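Local coordinates for periplasmic molybdate-binding protein (Azotobacter vinelandii, PDB 1ATG), which probably binds molybdate in the periplasm for an ABC transporter, and holds the related oxyanion tungstate between its two domains, at residues G161-L165 with A166-Q170. Residues are numbered along the deposited sequence; the frame is centred on the assembly and turned at random.
Sequences GFVAL and AQIIQ. With EDO (1,2-ethanediol), chain E.
Where strand 160-164 ends and the chain coils into a short turn, the carboxamide of Gln167 reaches back to the backbone of Ala164. Ala164 N gives its hydrogen to Gln167 OE1 at 2.9 Å in a nearly straight bond (165°), the donor tilted somewhat from the amide plane. The Gln167 chain starts with CG anti to its own carbonyl carbon (chi1 -64°) and runs on extended, which carries the amide back alongside the strand; its OE1 also comes within 3.6 Å of Ala164 CB. The other end of the same amide, NE2, is bonded to the carbonyl of Val146, a residue of the tungstate pocket.

Backbone bonds close the turn. Gln167 N returns to Ala164 O at 3.0 Å, so Ala164 and Gln167 are joined twice, main chain to main chain and main chain to side chain. One residue on, Leu165 O accepts from both Ile168 N and Ile169 N, so two main-chain donors grip one carbonyl oxygen as the chain makes a helix-like turn.

Apolar side chains make the remaining contacts. Leu165 CD1 rests on Ile169 CB at 3.9 Å, and Val163 CG2 meets Ile168 CD1 at 4.1 Å, these two side chains crossing at about a right angle. Beyond them, His150 of helix 146-154 touches Val163, Gln167 and Ile168. An ethanediol molecule, probably from the crystallisation liquor, is hydrogen-bonded to Ile169 O.

With an alanine in place of Gln167, Ala164 N and the Val146 carbonyl would probably both lose their amide partner, leaving the strand end less firmly tied to the pocket. The geometry is consistent with a second-shell role for Gln167, its carboxamide bridging two backbones beside the anion site, while Ala164 itself packs against Tyr117 of that site.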
# COMPACT_ATOMS: atom_id res chain seq x y z
N GLY A 161 -3.85 -14.12 3.63
CA GLY A 161 -3.40 -12.77 3.98
C GLY A 161 -4.17 -11.74 3.19
O GLY A 161 -4.63 -11.99 2.08
N PHE A 162 -4.30 -10.55 3.79
CA PHE A 162 -4.84 -9.38 3.09
C PHE A 162 -3.67 -8.54 2.62
O PHE A 162 -2.86 -8.04 3.42
CB PHE A 162 -5.78 -8.57 3.97
CG PHE A 162 -7.20 -9.04 3.98
CD1 PHE A 162 -7.95 -9.07 2.82
CD2 PHE A 162 -7.81 -9.46 5.16
CE1 PHE A 162 -9.26 -9.48 2.83
CE2 PHE A 162 -9.13 -9.85 5.18
CZ PHE A 162 -9.87 -9.88 4.01
N VAL A 163 -3.52 -8.45 1.29
CA VAL A 163 -2.37 -7.81 0.67
C VAL A 163 -2.79 -6.80 -0.39
O VAL A 163 -3.99 -6.65 -0.68
CB VAL A 163 -1.43 -8.87 0.06
CG1 VAL A 163 -0.96 -9.90 1.08
CG2 VAL A 163 -2.08 -9.58 -1.12
N ALA A 164 -1.83 -6.11 -0.96
CA ALA A 164 -2.08 -5.18 -2.05
C ALA A 164 -1.96 -5.93 -3.37
O ALA A 164 -1.05 -6.74 -3.57
CB ALA A 164 -1.06 -4.05 -2.00
N LEU A 165 -2.79 -5.58 -4.34
CA LEU A 165 -2.70 -6.23 -5.65
C LEU A 165 -1.33 -6.07 -6.26
O LEU A 165 -0.76 -6.99 -6.86
CB LEU A 165 -3.78 -5.67 -6.57
CG LEU A 165 -3.77 -6.19 -8.02
CD1 LEU A 165 -3.85 -7.70 -8.08
CD2 LEU A 165 -4.92 -5.58 -8.81
N ALA A 166 -0.70 -4.90 -6.13
CA ALA A 166 0.61 -4.65 -6.70
C ALA A 166 1.65 -5.66 -6.23
O ALA A 166 2.61 -5.94 -6.95
CB ALA A 166 1.09 -3.25 -6.31
N GLN A 167 1.52 -6.20 -5.02
CA GLN A 167 2.50 -7.13 -4.49
C GLN A 167 2.42 -8.51 -5.10
O GLN A 167 3.35 -9.31 -4.92
CB GLN A 167 2.30 -7.26 -2.97
CG GLN A 167 2.57 -5.96 -2.23
CD GLN A 167 2.15 -6.12 -0.77
OE1 GLN A 167 1.02 -6.50 -0.49
NE2 GLN A 167 3.05 -5.80 0.15
N ILE A 168 1.32 -8.85 -5.76
CA ILE A 168 1.13 -10.21 -6.27
C ILE A 168 0.87 -10.30 -7.75
O ILE A 168 1.01 -11.40 -8.33
CB ILE A 168 0.02 -10.95 -5.50
CG1 ILE A 168 -1.35 -10.30 -5.67
CG2 ILE A 168 0.39 -11.08 -4.02
CD1 ILE A 168 -2.47 -11.02 -4.93
N ILE A 169 0.52 -9.20 -8.41
CA ILE A 169 0.23 -9.24 -9.85
C ILE A 169 1.53 -9.41 -10.60
O ILE A 169 2.56 -8.84 -10.27
CB ILE A 169 -0.59 -8.01 -10.26
CG1 ILE A 169 -1.15 -8.18 -11.68
CG2 ILE A 169 0.25 -6.73 -10.20
CD1 ILE A 169 -2.17 -7.13 -12.04
N GLN A 170 1.55 -10.30 -11.59
CA GLN A 170 2.78 -10.57 -12.34
C GLN A 170 2.81 -9.76 -13.62
O GLN A 170 1.79 -9.22 -14.06
CB GLN A 170 2.94 -12.07 -12.59
CG GLN A 170 2.91 -12.94 -11.35
CD GLN A 170 3.95 -12.65 -10.30
OE1 GLN A 170 3.64 -12.34 -9.14
NE2 GLN A 170 5.23 -12.75 -10.66
C1 EDO E . 3.64 -4.95 -13.30
O1 EDO E . 5.16 -5.11 -13.28
C2 EDO E . 2.86 -6.17 -12.79
O2 EDO E . 3.68 -6.82 -11.62